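Local coordinates for protein prophenoloxidase b (Marsupenaeus japonicus, PDB 3WKY) that is the precursor of a phenoloxidase that, once activated, probably oxidises phenols at a type 3 dicopper centre, at residues A[500-512]-A[522-534]. Sequence-based numbering, arbitrary orientation. Where two conformers were deposited one is given.
Sequences RMKLRIFLAPKFD and SLLRYWTEVDVFE
A classic beta bulge interrupts the ladder at Ile505, which is met by two successive residues, Val530 and Asp531. Ile505 O takes the N-H of Val530 at 2.9 Å and, more weakly, that of Asp531, while Ile505 N gives its hydrogen to Asp531 O at 2.8 Å. The extra residue is put to use: Val530 turns its side chain toward strand 501-509, and with CG2 anti to the carbonyl carbon this methyl meets Leu507 CB at 3.6 Å. Asp531 is buried, and its OD2 is held by a salt bridge to Arg547 and a hydrogen bond with Tyr487. On either side of the bulge the antiparallel ladder is regular, with paired backbone bonds between Leu503 and Phe533 on one side and Leu507 and Thr528 on the other. This is edge pairing in the Ig-like domain of the hemocyanin family: 501-509 lies between 588-598 and 528-534, the latter outermost within the chain. On the side bearing Phe506, the phenyl ring spans the step in register, its CE2 lying 3.9 Å from Glu529 CB and its CZ 4.1 Å from Val532 CG2, while Tyr224 of helix 218-239 also packs on it. Replacing Phe506 with an alanine would probably open a gap between Val532 and that helix and remove the ring that lies against Glu529 CB. Nearer the helical end, Trp527 offers one face to Ala508, whose CB makes a CH-pi contact 3.8 Å from the six-membered ring centroid. The pyrrolidine of Pro509 crosses the Tyr526 side chain at about a right angle, Pro509 CD to Tyr526 CD1 3.6 Å.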
loop_
_atom_site.group_PDB
_atom_site.type_symbol
_atom_site.label_atom_id
_atom_site.label_comp_id
_atom_site.label_asym_id
_atom_site.label_seq_id
_atom_site.Cartn_x
_atom_site.Cartn_y
_atom_site.Cartn_z
ATOM N N ARG A 500 -3.166 64.379 5.646
ATOM C CA ARG A 500 -3.842 63.277 6.317
ATOM C C ARG A 500 -3.064 62.006 6.006
ATOM O O ARG A 500 -2.546 61.842 4.897
ATOM C CB ARG A 500 -5.264 63.097 5.791
ATOM C CG ARG A 500 -6.201 64.271 5.996
ATOM C CD ARG A 500 -7.625 63.912 5.560
ATOM N NE ARG A 500 -7.662 63.245 4.259
ATOM C CZ ARG A 500 -7.501 63.870 3.094
ATOM N NH1 ARG A 500 -7.286 65.180 3.070
ATOM N NH2 ARG A 500 -7.551 63.191 1.952
ATOM N N MET A 501 -2.976 61.108 6.974
ATOM C CA MET A 501 -2.371 59.824 6.680
ATOM C C MET A 501 -3.036 58.687 7.434
ATOM O O MET A 501 -3.714 58.902 8.447
ATOM C CB MET A 501 -0.885 59.865 6.992
ATOM C CG MET A 501 -0.609 60.080 8.431
ATOM S SD MET A 501 0.390 58.719 8.994
ATOM C CE MET A 501 1.631 59.628 9.888
ATOM N N LYS A 502 -2.856 57.481 6.908
ATOM C CA LYS A 502 -3.276 56.266 7.595
ATOM C C LYS A 502 -2.014 55.492 7.989
ATOM O O LYS A 502 -1.144 55.247 7.153
ATOM C CB LYS A 502 -4.185 55.433 6.693
ATOM C CG LYS A 502 -4.392 53.994 7.177
ATOM C CD LYS A 502 -5.669 53.393 6.594
ATOM C CE LYS A 502 -6.866 53.745 7.460
ATOM N NZ LYS A 502 -8.141 53.210 6.905
ATOM N N LEU A 503 -1.887 55.166 9.272
ATOM C CA LEU A 503 -0.770 54.358 9.735
ATOM C C LEU A 503 -1.194 52.890 9.624
ATOM O O LEU A 503 -2.316 52.535 9.981
ATOM C CB LEU A 503 -0.418 54.699 11.173
ATOM C CG LEU A 503 0.411 55.983 11.311
ATOM C CD1 LEU A 503 0.541 56.380 12.772
ATOM C CD2 LEU A 503 1.784 55.763 10.690
ATOM N N ARG A 504 -0.298 52.059 9.103
ATOM C CA ARG A 504 -0.599 50.639 8.910
ATOM C C ARG A 504 0.517 49.891 9.582
ATOM O O ARG A 504 1.672 50.002 9.178
ATOM C CB ARG A 504 -0.606 50.325 7.424
ATOM C CG ARG A 504 -1.608 51.143 6.638
ATOM C CD ARG A 504 -1.462 50.892 5.168
ATOM N NE ARG A 504 -2.353 51.745 4.397
ATOM C CZ ARG A 504 -3.609 51.447 4.089
ATOM N NH1 ARG A 504 -4.140 50.279 4.463
ATOM N NH2 ARG A 504 -4.328 52.308 3.387
ATOM N N ILE A 505 0.182 49.132 10.618
ATOM C CA ILE A 505 1.196 48.504 11.452
ATOM C C ILE A 505 0.949 46.998 11.510
ATOM O O ILE A 505 -0.162 46.579 11.820
ATOM C CB ILE A 505 1.154 49.090 12.860
ATOM C CG1 ILE A 505 1.384 50.611 12.756
ATOM C CG2 ILE A 505 2.189 48.428 13.743
ATOM C CD1 ILE A 505 1.727 51.300 14.050
ATOM N N PHE A 506 1.972 46.200 11.192
ATOM C CA PHE A 506 1.812 44.732 11.123
ATOM C C PHE A 506 2.943 44.033 11.869
ATOM O O PHE A 506 4.038 44.584 12.006
ATOM C CB PHE A 506 1.777 44.255 9.659
ATOM C CG PHE A 506 0.533 44.661 8.917
ATOM C CD1 PHE A 506 0.445 45.898 8.296
ATOM C CD2 PHE A 506 -0.561 43.804 8.847
ATOM C CE1 PHE A 506 -0.715 46.275 7.618
ATOM C CE2 PHE A 506 -1.715 44.173 8.169
ATOM C CZ PHE A 506 -1.789 45.405 7.549
ATOM N N LEU A 507 2.679 42.810 12.338
ATOM C CA LEU A 507 3.620 42.062 13.162
ATOM C C LEU A 507 3.886 40.715 12.487
ATOM O O LEU A 507 2.973 40.145 11.884
ATOM C CB LEU A 507 3.006 41.791 14.545
ATOM C CG LEU A 507 3.887 41.202 15.658
ATOM C CD1 LEU A 507 4.777 42.286 16.275
ATOM C CD2 LEU A 507 3.037 40.538 16.738
ATOM N N ALA A 508 5.124 40.226 12.578
ATOM C CA ALA A 508 5.462 38.863 12.138
ATOM C C ALA A 508 6.717 38.400 12.861
ATOM O O ALA A 508 7.561 39.216 13.217
ATOM C CB ALA A 508 5.679 38.817 10.626
ATOM N N PRO A 509 6.857 37.086 13.084
ATOM C CA PRO A 509 8.122 36.639 13.683
ATOM C C PRO A 509 9.290 36.906 12.739
ATOM O O PRO A 509 9.116 36.914 11.510
ATOM C CB PRO A 509 7.927 35.118 13.837
ATOM C CG PRO A 509 6.443 34.907 13.766
ATOM C CD PRO A 509 5.922 35.969 12.839
ATOM N N LYS A 510 10.473 37.126 13.296
ATOM C CA LYS A 510 11.648 37.356 12.474
ATOM C C LYS A 510 12.240 36.041 11.948
ATOM O O LYS A 510 12.715 35.974 10.805
ATOM C CB LYS A 510 12.699 38.153 13.265
ATOM C CG LYS A 510 13.928 38.527 12.454
ATOM C CD LYS A 510 14.763 39.592 13.172
ATOM C CE LYS A 510 15.966 40.020 12.328
ATOM N NZ LYS A 510 16.772 41.068 13.020
ATOM N N PHE A 511 12.188 35.001 12.775
ATOM C CA PHE A 511 12.817 33.722 12.447
ATOM C C PHE A 511 11.798 32.599 12.308
ATOM O O PHE A 511 10.785 32.587 13.013
ATOM C CB PHE A 511 13.831 33.348 13.531
ATOM C CG PHE A 511 14.871 34.411 13.761
ATOM C CD1 PHE A 511 16.002 34.477 12.958
ATOM C CD2 PHE A 511 14.700 35.357 14.760
ATOM C CE1 PHE A 511 16.959 35.471 13.166
ATOM C CE2 PHE A 511 15.647 36.349 14.965
ATOM C CZ PHE A 511 16.774 36.404 14.169
ATOM N N ASP A 512 12.076 31.661 11.408
ATOM C CA ASP A 512 11.236 30.458 11.302
ATOM C C ASP A 512 11.588 29.417 12.366
ATOM O O ASP A 512 12.378 29.687 13.272
ATOM C CB ASP A 512 11.287 29.859 9.891
ATOM C CG ASP A 512 12.666 29.318 9.514
ATOM O OD1 ASP A 512 13.495 29.032 10.406
ATOM O OD2 ASP A 512 12.907 29.154 8.303
ATOM N N SER A 522 8.423 34.575 2.434
ATOM C CA SER A 522 7.927 33.757 3.539
ATOM C C SER A 522 7.138 34.587 4.538
ATOM O O SER A 522 6.159 34.110 5.108
ATOM C CB SER A 522 9.084 33.054 4.256
ATOM O OG SER A 522 9.787 32.216 3.354
ATOM N N LEU A 523 7.566 35.831 4.753
ATOM C CA LEU A 523 6.885 36.696 5.709
ATOM C C LEU A 523 5.467 37.050 5.279
ATOM O O LEU A 523 4.621 37.339 6.124
ATOM C CB LEU A 523 7.705 37.980 5.956
ATOM C CG LEU A 523 8.989 37.781 6.762
ATOM C CD1 LEU A 523 9.839 39.077 6.751
ATOM C CD2 LEU A 523 8.655 37.404 8.185
ATOM N N LEU A 524 5.197 37.043 3.975
ATOM C CA LEU A 524 3.834 37.291 3.491
ATOM C C LEU A 524 2.803 36.374 4.149
ATOM O O LEU A 524 1.645 36.751 4.319
ATOM C CB LEU A 524 3.735 37.108 1.977
ATOM C CG LEU A 524 4.469 38.095 1.076
ATOM C CD1 LEU A 524 4.240 37.728 -0.385
ATOM C CD2 LEU A 524 3.999 39.525 1.347
ATOM N N ARG A 525 3.217 35.171 4.528
ATOM C CA ARG A 525 2.251 34.217 5.071
ATOM C C ARG A 525 2.023 34.486 6.557
ATOM O O ARG A 525 1.154 33.860 7.173
ATOM C CB ARG A 525 2.732 32.772 4.878
ATOM C CG ARG A 525 3.227 32.437 3.458
ATOM C CD ARG A 525 2.186 32.755 2.363
ATOM N NE ARG A 525 0.839 32.273 2.680
ATOM C CZ ARG A 525 0.427 31.016 2.497
ATOM N NH1 ARG A 525 1.270 30.098 2.032
ATOM N NH2 ARG A 525 -0.822 30.672 2.800
ATOM N N TYR A 526 2.811 35.403 7.126
ATOM C CA TYR A 526 2.781 35.673 8.569
ATOM C C TYR A 526 2.210 37.032 9.002
ATOM O O TYR A 526 1.719 37.138 10.115
ATOM C CB TYR A 526 4.180 35.527 9.195
ATOM C CG TYR A 526 4.582 34.099 9.530
ATOM C CD1 TYR A 526 4.293 33.551 10.772
ATOM C CD2 TYR A 526 5.261 33.308 8.607
ATOM C CE1 TYR A 526 4.663 32.239 11.087
ATOM C CE2 TYR A 526 5.632 31.997 8.912
ATOM C CZ TYR A 526 5.340 31.479 10.152
ATOM O OH TYR A 526 5.711 30.187 10.464
ATOM N N TRP A 527 2.308 38.077 8.175
ATOM C CA TRP A 527 1.934 39.424 8.654
ATOM C C TRP A 527 0.526 39.473 9.241
ATOM O O TRP A 527 -0.426 39.041 8.593
ATOM C CB TRP A 527 2.034 40.461 7.537
ATOM C CG TRP A 527 3.428 40.660 7.053
ATOM C CD1 TRP A 527 3.923 40.335 5.820
ATOM C CD2 TRP A 527 4.518 41.226 7.793
ATOM N NE1 TRP A 527 5.253 40.671 5.748
ATOM C CE2 TRP A 527 5.644 41.217 6.943
ATOM C CE3 TRP A 527 4.648 41.747 9.086
ATOM C CZ2 TRP A 527 6.893 41.707 7.347
ATOM C CZ3 TRP A 527 5.893 42.220 9.493
ATOM C CH2 TRP A 527 7.001 42.193 8.623
ATOM N N THR A 528 0.403 40.003 10.458
ATOM C CA THR A 528 -0.908 40.167 11.083
ATOM C C THR A 528 -1.106 41.613 11.517
ATOM O O THR A 528 -0.155 42.296 11.923
ATOM C CB THR A 528 -1.125 39.208 12.287
ATOM O OG1 THR A 528 -2.481 39.316 12.751
ATOM C CG2 THR A 528 -0.141 39.517 13.436
ATOM N N GLU A 529 -2.342 42.076 11.408
ATOM C CA GLU A 529 -2.651 43.467 11.732
ATOM C C GLU A 529 -2.452 43.759 13.215
ATOM O O GLU A 529 -2.940 43.033 14.078
ATOM C CB GLU A 529 -4.088 43.809 11.302
ATOM C CG GLU A 529 -4.484 45.282 11.543
ATOM C CD GLU A 529 -5.819 45.628 10.919
ATOM O OE1 GLU A 529 -6.106 45.136 9.794
ATOM O OE2 GLU A 529 -6.584 46.391 11.556
ATOM N N VAL A 530 -1.723 44.839 13.503
ATOM C CA VAL A 530 -1.537 45.332 14.862
ATOM C C VAL A 530 -2.459 46.539 15.042
ATOM O O VAL A 530 -3.185 46.639 16.038
ATOM C CB VAL A 530 -0.089 45.788 15.092
ATOM C CG1 VAL A 530 0.052 46.551 16.427
ATOM C CG2 VAL A 530 0.854 44.603 15.056
ATOM N N ASP A 531 -2.445 47.426 14.048
ATOM C CA ASP A 531 -3.208 48.673 14.113
ATOM C C ASP A 531 -3.187 49.352 12.750
ATOM O O ASP A 531 -2.114 49.604 12.185
ATOM C CB ASP A 531 -2.588 49.598 15.173
ATOM C CG ASP A 531 -3.596 50.574 15.790
ATOM O OD1 ASP A 531 -4.802 50.514 15.465
ATOM O OD2 ASP A 531 -3.169 51.396 16.634
ATOM N N VAL A 532 -4.371 49.630 12.213
ATOM C CA VAL A 532 -4.500 50.333 10.942
ATOM C C VAL A 532 -5.569 51.390 11.150
ATOM O O VAL A 532 -6.718 51.055 11.421
ATOM C CB VAL A 532 -4.926 49.376 9.795
ATOM C CG1 VAL A 532 -5.331 50.167 8.549
ATOM C CG2 VAL A 532 -3.807 48.389 9.475
ATOM N N PHE A 533 -5.196 52.668 11.056
ATOM C CA PHE A 533 -6.123 53.732 11.422
ATOM C C PHE A 533 -5.711 55.068 10.800
ATOM O O PHE A 533 -4.536 55.263 10.466
ATOM C CB PHE A 533 -6.144 53.877 12.947
ATOM C CG PHE A 533 -4.868 54.430 13.509
ATOM C CD1 PHE A 533 -3.782 53.598 13.751
ATOM C CD2 PHE A 533 -4.742 55.788 13.775
ATOM C CE1 PHE A 533 -2.598 54.102 14.251
ATOM C CE2 PHE A 533 -3.563 56.298 14.275
ATOM C CZ PHE A 533 -2.488 55.457 14.512
ATOM N N GLU A 534 -6.667 55.986 10.649
ATOM C CA GLU A 534 -6.338 57.327 10.164
ATOM C C GLU A 534 -5.995 58.266 11.318
ATOM O O GLU A 534 -6.618 58.235 12.375
ATOM C CB GLU A 534 -7.460 57.929 9.306
ATOM C CG GLU A 534 -7.088 59.296 8.713
ATOM C CD GLU A 534 -8.129 59.853 7.760
ATOM O OE1 GLU A 534 -8.991 59.080 7.291
ATOM O OE2 GLU A 534 -8.078 61.074 7.482
#